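Side-chain contacts in uncharacterized protein (PDB 2QRU), which is of unknown function but adopts the alpha/beta hydrolase fold and is probably a hydrolase: residues A[212-217]-A[268-273]; A[127-132]-A[230-235]; A[148-153]-A[172-177]. All blocks are in the same frame, centred on the assembly; numbering follows the deposited sequence.

Contact 1: residues A[212-217]-A[268-273]; sequences PCFSTA and DSWLKE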
ATOM      1  N   PRO A 212      -9.463 -12.944   4.533  1.00 23.53           N
ATOM      2  CA  PRO A 212      -8.932 -12.566   5.856  1.00 23.34           C
ATOM      3  C   PRO A 212      -7.802 -11.587   5.806  1.00 23.41           C
ATOM      4  O   PRO A 212      -6.889 -11.682   4.952  1.00 22.90           O
ATOM      5  CB  PRO A 212      -8.449 -13.888   6.456  1.00 23.72           C
ATOM      6  CG  PRO A 212      -9.432 -14.892   5.798  1.00 24.24           C
ATOM      7  CD  PRO A 212      -9.447 -14.394   4.372  1.00 24.67           C
ATOM      8  N   CYS A 213      -7.851 -10.649   6.739  1.00 23.42           N
ATOM      9  CA  CYS A 213      -6.890  -9.581   6.763  1.00 24.12           C
ATOM     10  C   CYS A 213      -6.218  -9.459   8.148  1.00 23.59           C
ATOM     11  O   CYS A 213      -6.914  -9.602   9.212  1.00 23.18           O
ATOM     12  CB  CYS A 213      -7.623  -8.283   6.383  1.00 24.42           C
ATOM     13  SG  CYS A 213      -6.502  -6.835   6.455  1.00 25.89           S
ATOM     14  N   PHE A 214      -4.901  -9.261   8.142  1.00 23.32           N
ATOM     15  CA  PHE A 214      -4.154  -8.848   9.346  1.00 22.97           C
ATOM     16  C   PHE A 214      -3.924  -7.358   9.241  1.00 24.61           C
ATOM     17  O   PHE A 214      -3.300  -6.869   8.275  1.00 23.83           O
ATOM     18  CB  PHE A 214      -2.813  -9.560   9.435  1.00 24.63           C
ATOM     19  CG  PHE A 214      -2.028  -9.206  10.668  1.00 22.71           C
ATOM     20  CD1 PHE A 214      -1.263  -8.015  10.726  1.00 23.01           C
ATOM     21  CD2 PHE A 214      -2.074 -10.067  11.782  1.00 24.19           C
ATOM     22  CE1 PHE A 214      -0.521  -7.713  11.888  1.00 24.88           C
ATOM     23  CE2 PHE A 214      -1.361  -9.767  12.964  1.00 26.07           C
ATOM     24  CZ  PHE A 214      -0.576  -8.601  13.021  1.00 25.97           C
ATOM     25  N   SER A 215      -4.459  -6.610  10.210  1.00 23.31           N
ATOM     26  CA  SER A 215      -4.506  -5.144  10.101  1.00 22.82           C
ATOM     27  C   SER A 215      -3.874  -4.525  11.338  1.00 23.04           C
ATOM     28  O   SER A 215      -4.143  -4.966  12.449  1.00 22.52           O
ATOM     29  CB  SER A 215      -5.969  -4.675  10.034  1.00 23.82           C
ATOM     30  OG  SER A 215      -6.068  -3.255   9.907  1.00 24.21           O
ATOM     31  N   THR A 216      -3.048  -3.495  11.159  1.00 21.07           N
ATOM     32  CA  THR A 216      -2.336  -2.878  12.281  1.00 21.81           C
ATOM     33  C   THR A 216      -2.088  -1.383  12.016  1.00 21.28           C
ATOM     34  O   THR A 216      -1.892  -0.964  10.879  1.00 23.22           O
ATOM     35  CB  THR A 216      -0.983  -3.619  12.531  1.00 22.23           C
ATOM     36  OG1 THR A 216      -0.291  -3.015  13.633  1.00 23.17           O
ATOM     37  CG2 THR A 216      -0.070  -3.558  11.270  1.00 24.23           C
ATOM     38  N   ALA A 217      -2.090  -0.601  13.096  1.00 22.67           N
ATOM     39  CA  ALA A 217      -1.860   0.848  13.018  1.00 22.70           C
ATOM     40  C   ALA A 217      -1.615   1.342  14.415  1.00 24.05           C
ATOM     41  O   ALA A 217      -1.991   0.679  15.395  1.00 23.57           O
ATOM     42  CB  ALA A 217      -3.065   1.568  12.436  1.00 22.78           C
ATOM     43  N   ASP A 268       3.765 -12.963  12.112  1.00 23.33           N
ATOM     44  CA  ASP A 268       4.370 -14.252  11.746  1.00 23.35           C
ATOM     45  C   ASP A 268       3.454 -15.398  12.160  1.00 23.04           C
ATOM     46  O   ASP A 268       3.174 -16.314  11.363  1.00 23.78           O
ATOM     47  CB  ASP A 268       5.760 -14.416  12.373  1.00 23.22           C
ATOM     48  CG  ASP A 268       6.430 -15.684  11.915  1.00 25.94           C
ATOM     49  OD1 ASP A 268       6.990 -15.694  10.818  1.00 27.64           O
ATOM     50  OD2 ASP A 268       6.349 -16.693  12.656  1.00 31.21           O
ATOM     51  N   SER A 269       2.959 -15.348  13.393  0.50 22.76           N
ATOM     52  CA  SER A 269       2.054 -16.380  13.896  0.50 23.26           C
ATOM     53  C   SER A 269       0.788 -16.447  13.032  0.50 23.27           C
ATOM     54  O   SER A 269       0.336 -17.539  12.685  0.50 23.61           O
ATOM     55  CB  SER A 269       1.687 -16.105  15.354  0.50 23.09           C
ATOM     56  OG  SER A 269       0.773 -17.070  15.859  0.50 20.17           O
ATOM     57  N   TRP A 270       0.233 -15.280  12.695  1.00 23.61           N
ATOM     58  CA  TRP A 270      -1.002 -15.207  11.875  1.00 23.54           C
ATOM     59  C   TRP A 270      -0.734 -15.776  10.469  1.00 23.27           C
ATOM     60  O   TRP A 270      -1.599 -16.515   9.918  1.00 23.77           O
ATOM     61  CB  TRP A 270      -1.453 -13.758  11.783  1.00 24.50           C
ATOM     62  CG  TRP A 270      -2.725 -13.525  11.015  1.00 23.92           C
ATOM     63  CD1 TRP A 270      -3.998 -13.531  11.510  1.00 25.41           C
ATOM     64  CD2 TRP A 270      -2.820 -13.178   9.627  1.00 25.12           C
ATOM     65  NE1 TRP A 270      -4.899 -13.239  10.494  1.00 25.99           N
ATOM     66  CE2 TRP A 270      -4.208 -13.021   9.330  1.00 24.73           C
ATOM     67  CE3 TRP A 270      -1.879 -13.020   8.596  1.00 25.00           C
ATOM     68  CZ2 TRP A 270      -4.660 -12.676   8.063  1.00 26.34           C
ATOM     69  CZ3 TRP A 270      -2.333 -12.651   7.307  1.00 26.85           C
ATOM     70  CH2 TRP A 270      -3.723 -12.493   7.062  1.00 26.77           C
ATOM     71  N   LEU A 271       0.424 -15.450   9.890  0.60 22.80           N
ATOM     72  CA  LEU A 271       0.777 -15.976   8.552  0.60 22.70           C
ATOM     73  C   LEU A 271       0.870 -17.492   8.577  0.60 22.12           C
ATOM     74  O   LEU A 271       0.420 -18.170   7.636  0.60 21.93           O
ATOM     75  CB  LEU A 271       2.095 -15.399   8.044  0.60 23.04           C
ATOM     76  CG  LEU A 271       2.082 -13.964   7.550  0.60 22.97           C
ATOM     77  CD1 LEU A 271       3.519 -13.594   7.253  0.60 23.76           C
ATOM     78  CD2 LEU A 271       1.213 -13.804   6.300  0.60 26.87           C
ATOM     79  N   LYS A 272       1.431 -18.032   9.659  1.00 21.24           N
ATOM     80  CA  LYS A 272       1.527 -19.492   9.813  1.00 21.43           C
ATOM     81  C   LYS A 272       0.156 -20.213   9.900  1.00 21.63           C
ATOM     82  O   LYS A 272       0.095 -21.420   9.720  1.00 21.94           O
ATOM     83  CB  LYS A 272       2.431 -19.862  11.012  1.00 22.70           C
ATOM     84  CG  LYS A 272       3.900 -19.568  10.726  1.00 21.85           C
ATOM     85  CD  LYS A 272       4.778 -19.870  11.970  1.00 20.94           C
ATOM     86  CE  LYS A 272       6.276 -20.031  11.606  1.00 24.01           C
ATOM     87  NZ  LYS A 272       6.836 -18.860  10.874  1.00 26.41           N
ATOM     88  N   GLU A 273      -0.922 -19.459  10.160  1.00 21.68           N
ATOM     89  CA  GLU A 273      -2.280 -20.017  10.173  1.00 23.81           C
ATOM     90  C   GLU A 273      -3.027 -19.874   8.835  1.00 22.55           C
ATOM     91  O   GLU A 273      -4.149 -20.342   8.724  1.00 22.47           O
ATOM     92  CB  GLU A 273      -3.106 -19.456  11.351  1.00 25.04           C
ATOM     93  CG  GLU A 273      -2.448 -19.844  12.703  1.00 26.30           C
ATOM     94  CD  GLU A 273      -3.266 -19.464  13.952  1.00 29.53           C
ATOM     95  OE1 GLU A 273      -4.390 -18.929  13.809  1.00 36.44           O
ATOM     96  OE2 GLU A 273      -2.750 -19.727  15.072  1.00 35.31           O
TER

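Contact 2: residues A[127-132]-A[230-235]; sequences LVNFYG and KKIGRT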
ATOM      1  N   LEU A 127      -4.889 -10.789   3.179  1.00 22.91           N
ATOM      2  CA  LEU A 127      -4.492  -9.385   3.040  1.00 22.30           C
ATOM      3  C   LEU A 127      -3.709  -8.949   4.273  1.00 22.41           C
ATOM      4  O   LEU A 127      -4.033  -9.434   5.380  1.00 23.47           O
ATOM      5  CB  LEU A 127      -5.733  -8.510   2.939  1.00 21.59           C
ATOM      6  CG  LEU A 127      -6.792  -8.851   1.854  1.00 19.08           C
ATOM      7  CD1 LEU A 127      -8.010  -7.955   2.067  1.00 23.98           C
ATOM      8  CD2 LEU A 127      -6.118  -8.633   0.468  1.00 23.01           C
ATOM      9  N   VAL A 128      -2.712  -8.075   4.129  1.00 22.94           N
ATOM     10  CA  VAL A 128      -2.002  -7.562   5.305  1.00 23.76           C
ATOM     11  C   VAL A 128      -1.978  -6.044   5.144  1.00 23.88           C
ATOM     12  O   VAL A 128      -1.452  -5.515   4.163  1.00 25.06           O
ATOM     13  CB  VAL A 128      -0.552  -8.147   5.395  1.00 24.62           C
ATOM     14  CG1 VAL A 128       0.203  -7.534   6.591  1.00 24.11           C
ATOM     15  CG2 VAL A 128      -0.575  -9.693   5.470  1.00 24.94           C
ATOM     16  N   ASN A 129      -2.648  -5.358   6.055  1.00 24.03           N
ATOM     17  CA  ASN A 129      -2.781  -3.908   6.038  1.00 23.58           C
ATOM     18  C   ASN A 129      -1.904  -3.265   7.121  1.00 23.83           C
ATOM     19  O   ASN A 129      -2.157  -3.470   8.312  1.00 24.62           O
ATOM     20  CB  ASN A 129      -4.226  -3.537   6.374  1.00 25.06           C
ATOM     21  CG  ASN A 129      -4.374  -2.064   6.587  1.00 24.29           C
ATOM     22  OD1 ASN A 129      -3.980  -1.288   5.731  1.00 26.05           O
ATOM     23  ND2 ASN A 129      -4.944  -1.670   7.721  1.00 23.48           N
ATOM     24  N   PHE A 130      -0.915  -2.491   6.694  1.00 23.39           N
ATOM     25  CA  PHE A 130      -0.153  -1.597   7.581  1.00 22.48           C
ATOM     26  C   PHE A 130      -0.721  -0.203   7.417  1.00 22.64           C
ATOM     27  O   PHE A 130      -0.406   0.475   6.422  1.00 22.97           O
ATOM     28  CB  PHE A 130       1.323  -1.643   7.207  1.00 23.50           C
ATOM     29  CG  PHE A 130       1.997  -2.875   7.708  1.00 22.37           C
ATOM     30  CD1 PHE A 130       2.531  -2.888   9.013  1.00 23.17           C
ATOM     31  CD2 PHE A 130       2.129  -3.980   6.908  1.00 22.94           C
ATOM     32  CE1 PHE A 130       3.157  -4.058   9.520  1.00 24.01           C
ATOM     33  CE2 PHE A 130       2.751  -5.139   7.385  1.00 25.54           C
ATOM     34  CZ  PHE A 130       3.269  -5.194   8.683  1.00 23.13           C
ATOM     35  N   TYR A 131      -1.597   0.188   8.361  1.00 23.53           N
ATOM     36  CA  TYR A 131      -2.107   1.568   8.507  1.00 24.29           C
ATOM     37  C   TYR A 131      -2.590   2.218   7.182  1.00 24.56           C
ATOM     38  O   TYR A 131      -2.331   3.395   6.885  1.00 26.30           O
ATOM     39  CB  TYR A 131      -1.128   2.443   9.307  1.00 24.56           C
ATOM     40  CG  TYR A 131       0.339   2.250   8.983  1.00 23.49           C
ATOM     41  CD1 TYR A 131       0.930   2.897   7.904  1.00 25.06           C
ATOM     42  CD2 TYR A 131       1.136   1.399   9.759  1.00 25.25           C
ATOM     43  CE1 TYR A 131       2.303   2.723   7.611  1.00 23.72           C
ATOM     44  CE2 TYR A 131       2.497   1.200   9.459  1.00 23.70           C
ATOM     45  CZ  TYR A 131       3.069   1.859   8.393  1.00 26.10           C
ATOM     46  OH  TYR A 131       4.453   1.681   8.162  1.00 23.07           O
ATOM     47  N   GLY A 132      -3.332   1.410   6.421  1.00 24.02           N
ATOM     48  CA  GLY A 132      -4.018   1.924   5.221  1.00 23.39           C
ATOM     49  C   GLY A 132      -5.389   2.503   5.580  1.00 23.72           C
ATOM     50  O   GLY A 132      -5.689   2.837   6.745  1.00 22.30           O
ATOM     51  N   LYS A 230      -8.826  -0.334  12.324  1.00 24.43           N
ATOM     52  CA  LYS A 230      -9.810  -1.109  13.143  1.00 23.82           C
ATOM     53  C   LYS A 230     -10.904  -1.675  12.251  1.00 24.93           C
ATOM     54  O   LYS A 230     -11.228  -2.860  12.347  1.00 25.43           O
ATOM     55  CB  LYS A 230     -10.495  -0.247  14.206  1.00 23.61           C
ATOM     56  CG  LYS A 230      -9.527   0.162  15.289  1.00 23.53           C
ATOM     57  CD  LYS A 230     -10.213   1.101  16.246  1.00 23.37           C
ATOM     58  CE  LYS A 230      -9.296   1.542  17.343  1.00 26.37           C
ATOM     59  NZ  LYS A 230      -9.875   2.705  18.128  1.00 23.82           N
ATOM     60  N   LYS A 231     -11.501  -0.821  11.406  1.00 24.33           N
ATOM     61  CA  LYS A 231     -12.558  -1.264  10.512  1.00 26.77           C
ATOM     62  C   LYS A 231     -12.038  -2.384   9.611  1.00 25.78           C
ATOM     63  O   LYS A 231     -12.706  -3.402   9.400  1.00 26.50           O
ATOM     64  CB  LYS A 231     -13.088  -0.082   9.670  1.00 27.52           C
ATOM     65  CG  LYS A 231     -14.138  -0.523   8.642  1.00 31.72           C
ATOM     66  CD  LYS A 231     -15.067   0.607   8.221  1.00 37.85           C
ATOM     67  CE  LYS A 231     -14.321   1.615   7.375  1.00 38.09           C
ATOM     68  NZ  LYS A 231     -15.340   2.577   6.838  1.00 40.38           N
ATOM     69  N   ILE A 232     -10.847  -2.186   9.051  1.00 25.73           N
ATOM     70  CA  ILE A 232     -10.274  -3.157   8.128  1.00 25.91           C
ATOM     71  C   ILE A 232     -10.068  -4.514   8.817  1.00 25.10           C
ATOM     72  O   ILE A 232     -10.354  -5.563   8.209  1.00 26.78           O
ATOM     73  CB  ILE A 232      -8.942  -2.623   7.497  1.00 25.73           C
ATOM     74  CG1 ILE A 232      -9.224  -1.461   6.542  1.00 25.08           C
ATOM     75  CG2 ILE A 232      -8.211  -3.719   6.738  1.00 25.99           C
ATOM     76  CD1 ILE A 232      -7.953  -0.553   6.319  1.00 27.00           C
ATOM     77  N   GLY A 233      -9.612  -4.521  10.060  1.00 24.17           N
ATOM     78  CA  GLY A 233      -9.371  -5.802  10.727  1.00 24.18           C
ATOM     79  C   GLY A 233     -10.580  -6.412  11.410  1.00 24.79           C
ATOM     80  O   GLY A 233     -10.521  -7.543  11.905  1.00 24.36           O
ATOM     81  N   ARG A 234     -11.686  -5.667  11.446  1.00 24.78           N
ATOM     82  CA  ARG A 234     -12.879  -6.094  12.210  1.00 23.91           C
ATOM     83  C   ARG A 234     -14.099  -6.307  11.297  1.00 24.34           C
ATOM     84  O   ARG A 234     -14.931  -7.194  11.531  1.00 25.94           O
ATOM     85  CB  ARG A 234     -13.185  -5.104  13.343  1.00 23.59           C
ATOM     86  CG  ARG A 234     -12.180  -5.232  14.459  1.00 23.98           C
ATOM     87  CD  ARG A 234     -12.275  -4.086  15.443  1.00 22.47           C
ATOM     88  NE  ARG A 234     -11.298  -4.249  16.516  1.00 23.29           N
ATOM     89  CZ  ARG A 234     -11.043  -3.339  17.454  1.00 23.38           C
ATOM     90  NH1 ARG A 234     -11.677  -2.166  17.453  1.00 23.35           N
ATOM     91  NH2 ARG A 234     -10.160  -3.600  18.425  1.00 24.28           N
ATOM     92  N   THR A 235     -14.187  -5.517  10.236  1.00 23.88           N
ATOM     93  CA  THR A 235     -15.344  -5.622   9.339  1.00 25.30           C
ATOM     94  C   THR A 235     -15.125  -6.704   8.305  1.00 25.02           C
ATOM     95  O   THR A 235     -16.072  -7.419   7.925  1.00 25.54           O
ATOM     96  CB  THR A 235     -15.617  -4.257   8.686  1.00 26.29           C
ATOM     97  OG1 THR A 235     -15.937  -3.336   9.754  1.00 27.42           O
ATOM     98  CG2 THR A 235     -16.802  -4.342   7.739  1.00 26.79           C
TER

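Contact 3: residues A[148-153]-A[172-177]; sequences QAISAK and RYLLYH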
ATOM      1  N   GLN A 148       7.497  22.855   9.604  0.50 45.00           N
ATOM      2  CA  GLN A 148       8.111  23.877   8.749  0.50 44.40           C
ATOM      3  C   GLN A 148       7.397  23.990   7.405  0.50 44.03           C
ATOM      4  O   GLN A 148       7.158  22.982   6.734  0.50 44.08           O
ATOM      5  CB  GLN A 148       9.598  23.593   8.522  0.50 44.42           C
ATOM      6  CG  GLN A 148      10.449  23.585   9.777  0.50 43.87           C
ATOM      7  CD  GLN A 148      11.917  23.408   9.461  0.50 43.67           C
ATOM      8  OE1 GLN A 148      12.619  24.374   9.154  0.50 43.38           O
ATOM      9  NE2 GLN A 148      12.391  22.172   9.531  0.50 42.45           N
ATOM     10  N   ALA A 149       7.066  25.221   7.025  1.00 43.63           N
ATOM     11  CA  ALA A 149       6.412  25.501   5.744  1.00 42.60           C
ATOM     12  C   ALA A 149       7.352  25.239   4.566  1.00 41.78           C
ATOM     13  O   ALA A 149       8.455  25.794   4.497  1.00 41.65           O
ATOM     14  CB  ALA A 149       5.893  26.942   5.711  1.00 42.47           C
ATOM     15  N   ILE A 150       6.910  24.370   3.660  1.00 40.66           N
ATOM     16  CA  ILE A 150       7.637  24.072   2.428  1.00 39.62           C
ATOM     17  C   ILE A 150       7.344  25.164   1.401  1.00 39.16           C
ATOM     18  O   ILE A 150       6.183  25.472   1.141  1.00 38.89           O
ATOM     19  CB  ILE A 150       7.240  22.677   1.866  1.00 39.11           C
ATOM     20  CG1 ILE A 150       7.616  21.576   2.865  1.00 38.02           C
ATOM     21  CG2 ILE A 150       7.901  22.407   0.511  1.00 39.09           C
ATOM     22  CD1 ILE A 150       7.042  20.222   2.528  1.00 35.53           C
ATOM     23  N   SER A 151       8.397  25.758   0.838  1.00 39.08           N
ATOM     24  CA  SER A 151       8.232  26.797  -0.184  1.00 38.69           C
ATOM     25  C   SER A 151       8.011  26.201  -1.575  1.00 38.46           C
ATOM     26  O   SER A 151       8.312  25.026  -1.816  1.00 38.31           O
ATOM     27  CB  SER A 151       9.432  27.762  -0.198  1.00 38.98           C
ATOM     28  OG  SER A 151      10.649  27.075  -0.464  1.00 39.21           O
ATOM     29  N   ALA A 152       7.472  27.016  -2.480  1.00 38.34           N
ATOM     30  CA  ALA A 152       7.303  26.634  -3.886  1.00 38.36           C
ATOM     31  C   ALA A 152       8.650  26.290  -4.532  1.00 38.21           C
ATOM     32  O   ALA A 152       8.754  25.344  -5.315  1.00 38.02           O
ATOM     33  CB  ALA A 152       6.610  27.743  -4.655  1.00 38.12           C
ATOM     34  N   LYS A 153       9.678  27.052  -4.167  1.00 37.98           N
ATOM     35  CA  LYS A 153      11.032  26.862  -4.682  1.00 37.80           C
ATOM     36  C   LYS A 153      11.551  25.436  -4.470  1.00 37.75           C
ATOM     37  O   LYS A 153      12.104  24.831  -5.392  1.00 37.67           O
ATOM     38  CB  LYS A 153      11.977  27.876  -4.030  1.00 37.96           C
ATOM     39  CG  LYS A 153      13.012  28.458  -4.960  1.00 37.49           C
ATOM     40  CD  LYS A 153      13.862  29.457  -4.211  1.00 36.55           C
ATOM     41  CE  LYS A 153      14.454  30.483  -5.136  1.00 36.77           C
ATOM     42  NZ  LYS A 153      15.133  31.531  -4.340  1.00 35.97           N
ATOM     43  N   ARG A 172      10.217  12.933  -4.310  1.00 28.58           N
ATOM     44  CA  ARG A 172       8.911  13.582  -4.426  1.00 28.68           C
ATOM     45  C   ARG A 172       8.245  13.760  -3.051  1.00 29.37           C
ATOM     46  O   ARG A 172       7.101  14.231  -2.959  1.00 28.22           O
ATOM     47  CB  ARG A 172       8.012  12.794  -5.384  1.00 28.66           C
ATOM     48  CG  ARG A 172       8.575  12.625  -6.811  1.00 27.37           C
ATOM     49  CD  ARG A 172       7.796  11.546  -7.579  1.00 29.00           C
ATOM     50  NE  ARG A 172       6.384  11.900  -7.704  1.00 26.28           N
ATOM     51  CZ  ARG A 172       5.886  12.721  -8.638  1.00 26.32           C
ATOM     52  NH1 ARG A 172       6.685  13.244  -9.560  1.00 27.10           N
ATOM     53  NH2 ARG A 172       4.578  13.009  -8.662  1.00 28.10           N
ATOM     54  N   TYR A 173       8.972  13.385  -1.991  1.00 29.28           N
ATOM     55  CA  TYR A 173       8.483  13.517  -0.607  1.00 30.12           C
ATOM     56  C   TYR A 173       7.963  14.938  -0.297  1.00 29.71           C
ATOM     57  O   TYR A 173       6.876  15.116   0.275  1.00 29.52           O
ATOM     58  CB  TYR A 173       9.583  13.082   0.385  1.00 31.39           C
ATOM     59  CG  TYR A 173       9.327  13.468   1.824  1.00 32.93           C
ATOM     60  CD1 TYR A 173       9.726  14.722   2.309  1.00 35.03           C
ATOM     61  CD2 TYR A 173       8.685  12.585   2.700  1.00 33.93           C
ATOM     62  CE1 TYR A 173       9.488  15.088   3.624  1.00 36.08           C
ATOM     63  CE2 TYR A 173       8.453  12.934   4.023  1.00 35.10           C
ATOM     64  CZ  TYR A 173       8.855  14.181   4.474  1.00 36.59           C
ATOM     65  OH  TYR A 173       8.620  14.540   5.780  1.00 38.40           O
ATOM     66  N   LEU A 174       8.728  15.952  -0.694  1.00 29.04           N
ATOM     67  CA  LEU A 174       8.321  17.336  -0.434  1.00 29.07           C
ATOM     68  C   LEU A 174       7.061  17.748  -1.191  1.00 28.87           C
ATOM     69  O   LEU A 174       6.310  18.604  -0.717  1.00 28.30           O
ATOM     70  CB  LEU A 174       9.462  18.329  -0.733  1.00 29.04           C
ATOM     71  CG  LEU A 174      10.668  18.276   0.206  1.00 30.64           C
ATOM     72  CD1 LEU A 174      11.609  19.445   0.006  1.00 32.27           C
ATOM     73  CD2 LEU A 174      10.221  18.163   1.665  1.00 33.70           C
ATOM     74  N   LEU A 175       6.847  17.169  -2.370  1.00 28.76           N
ATOM     75  CA  LEU A 175       5.679  17.533  -3.179  1.00 28.80           C
ATOM     76  C   LEU A 175       4.414  17.091  -2.450  1.00 28.79           C
ATOM     77  O   LEU A 175       3.408  17.810  -2.406  1.00 28.11           O
ATOM     78  CB  LEU A 175       5.756  16.897  -4.573  1.00 28.92           C
ATOM     79  CG  LEU A 175       4.677  17.318  -5.586  1.00 28.07           C
ATOM     80  CD1 LEU A 175       4.755  18.798  -5.937  1.00 27.09           C
ATOM     81  CD2 LEU A 175       4.789  16.463  -6.838  1.00 28.88           C
ATOM     82  N   TYR A 176       4.493  15.899  -1.870  1.00 28.48           N
ATOM     83  CA  TYR A 176       3.421  15.354  -1.057  1.00 29.28           C
ATOM     84  C   TYR A 176       3.082  16.296   0.105  1.00 29.71           C
ATOM     85  O   TYR A 176       1.931  16.718   0.274  1.00 30.16           O
ATOM     86  CB  TYR A 176       3.837  13.973  -0.547  1.00 29.24           C
ATOM     87  CG  TYR A 176       2.800  13.319   0.331  1.00 30.03           C
ATOM     88  CD1 TYR A 176       1.498  13.115  -0.129  1.00 28.74           C
ATOM     89  CD2 TYR A 176       3.122  12.909   1.626  1.00 29.54           C
ATOM     90  CE1 TYR A 176       0.526  12.485   0.691  1.00 30.25           C
ATOM     91  CE2 TYR A 176       2.170  12.315   2.452  1.00 30.66           C
ATOM     92  CZ  TYR A 176       0.888  12.098   1.984  1.00 31.16           C
ATOM     93  OH  TYR A 176      -0.017  11.497   2.830  1.00 31.80           O
ATOM     94  N   HIS A 177       4.092  16.655   0.891  1.00 30.29           N
ATOM     95  CA  HIS A 177       3.845  17.488   2.050  1.00 31.04           C
ATOM     96  C   HIS A 177       3.464  18.914   1.711  1.00 31.10           C
ATOM     97  O   HIS A 177       2.663  19.531   2.427  1.00 30.92           O
ATOM     98  CB  HIS A 177       4.977  17.367   3.049  1.00 31.69           C
ATOM     99  CG  HIS A 177       4.977  16.049   3.734  1.00 32.98           C
ATOM    100  ND1 HIS A 177       4.211  15.799   4.849  1.00 35.30           N
ATOM    101  CD2 HIS A 177       5.573  14.878   3.414  1.00 34.54           C
ATOM    102  CE1 HIS A 177       4.362  14.539   5.211  1.00 35.37           C
ATOM    103  NE2 HIS A 177       5.187  13.959   4.358  1.00 37.44           N
TER

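Contact 1: residues A[212-217]-A[268-273]
Phe214 and Trp270 show how a helix can be fixed to a sheet mainly by aromatic surface, with no hydrogen bond passing between the two segments. The two side chains slide past each other in opposite directions, so that the root of one lies against the body of the other. CB of Phe214 sits over the Trp270 six-membered ring, 3.5 Å from its centroid and only 6° off the ring normal, a CH-pi contact. Farther out, Phe214 CD2 lies over the same indole face and comes within 3.6 Å of Trp270 CG. The phenyl ring meets the indole obliquely, the planes at 59°: its centroid is 5.2 Å from that of the five-membered ring, and Trp270 CD1 lies at its edge. In both residues CG is anti to the backbone N (chi1 -178°), which sends each ring along the other side chain. The strand backbone shares in the contact, for Phe214 N approaches Trp270 CZ2 at 3.4 Å and Cys213 C lies 3.6 Å from that same carbon. Pro212 closes the far end of the indole; its O meets the ring edge near the plane, 3.9 Å from Trp270 CH2, while its CB is 4.3 Å from CZ2. These contacts seat the last turn of helix 258-272 on strand 213-218 in the alpha/beta hydrolase sheet. Val128 of the neighbouring strand also touches Trp270, and Leu263 and Leu267 of the same helix touch Phe214. Arg274 adds a cation-pi interaction to the indole and a hydrogen bond to the Trp270 carbonyl. Because the interface itself is built from dispersion and CH-pi contacts, its specificity probably rests on the fit of shapes and on ring orientation, not on paired polar groups.

Contact 2: residues A[127-132]-A[230-235]
Ile232, on helix 227-235, meets the side chain of Asn129, and the two cross at about a right angle. Its CB already lies 4.1 Å from Asn129 ND2. At the branch, CG2 spans the root and the amide end of the asparagine, being 4.0 Å from CB of Asn129. The other branch starts with CG1 anti to the carbonyl carbon (chi1 -69°) and carries CD1 forward to the closest approach, 3.5 Å from Asn129 ND2. The methyl lies over one face of the amide, which makes this short approach packing and not a bond. It also packs 3.9 Å from Asn129 CG and 4.1 Å from Gly132 C. In this alpha/beta hydrolase fold, strand 127-130 lies inside the parallel part of the sheet, and the helix covers its face where the chain leaves the strand. The amide under the methyl is held at both ends. Asn129 OD1 accepts from Gly132 N at 2.9 Å, an Asx motif whose donor is tilted 20° from the carbonyl plane and whose N-H...O angle is a bent 137°. Asn129 ND2 is hydrogen-bonded to Ser215 OG and Ser229 OG, which tie the buried amide to the next strand and to the helix that bears Ile232.

Contact 3: residues A[148-153]-A[172-177]
His177 N bonds to Tyr173 O at 3.2 Å, a helical bond in the first turn of helix 173-181, and that turn presents both His177 and Leu174 to Ile150. The helix belongs to the long excursion between the sheet strands 127-130 and 213-218, consistent with the cap that many alpha/beta hydrolases insert here. Facing the helix, segment 148-153 has no regular structure and supplies one side chain, Ile150. Its CG1 is anti to the carbonyl carbon (chi1 -62°) and CD1 extends straight on (chi2 169°), an extended course that carries the delta methyl to the helix surface. There it meets Leu174 CD2 at 3.9 Å and also lies beside the helix backbone, 3.7 Å from Leu174 O. Gln181, farther along the same helix, fixes the loop by polar means, its side-chain amide bonding to Ile150 N through OE1 and to Gln148 O through NE2. The imidazole of His177 is not what Ile150 touches; it turns back along the helix, with CD2 3.5 Å above the plane of the Tyr173 ring, offset toward its rim. The histidine meets Ile150 by its root: His177 CB lies 3.6 Å from Ile150 CD1.

In the fold
Contacts 1 and 2 belong to the core sheet, whereas contact 3 is peripheral yet largely buried, its centre 35 Å from that of contact 1 and 29 Å from that of contact 2. Strands 213-218 and 127-130 are neighbours, and a probable hydrogen bond from Asn129 N to Phe214 O, 2.8 Å, joins the first two contacts directly. Their helices, 258-272 and 227-235, are met by alternate residues of these strands. The chemistry differs accordingly: one indole face in contact 1, an aliphatic side chain over an amide hydrogen-bonded at both oxygen and nitrogen in contact 2, and a single methyl against a helix in contact 3, which is nested within the chain loop that contact 2 closes.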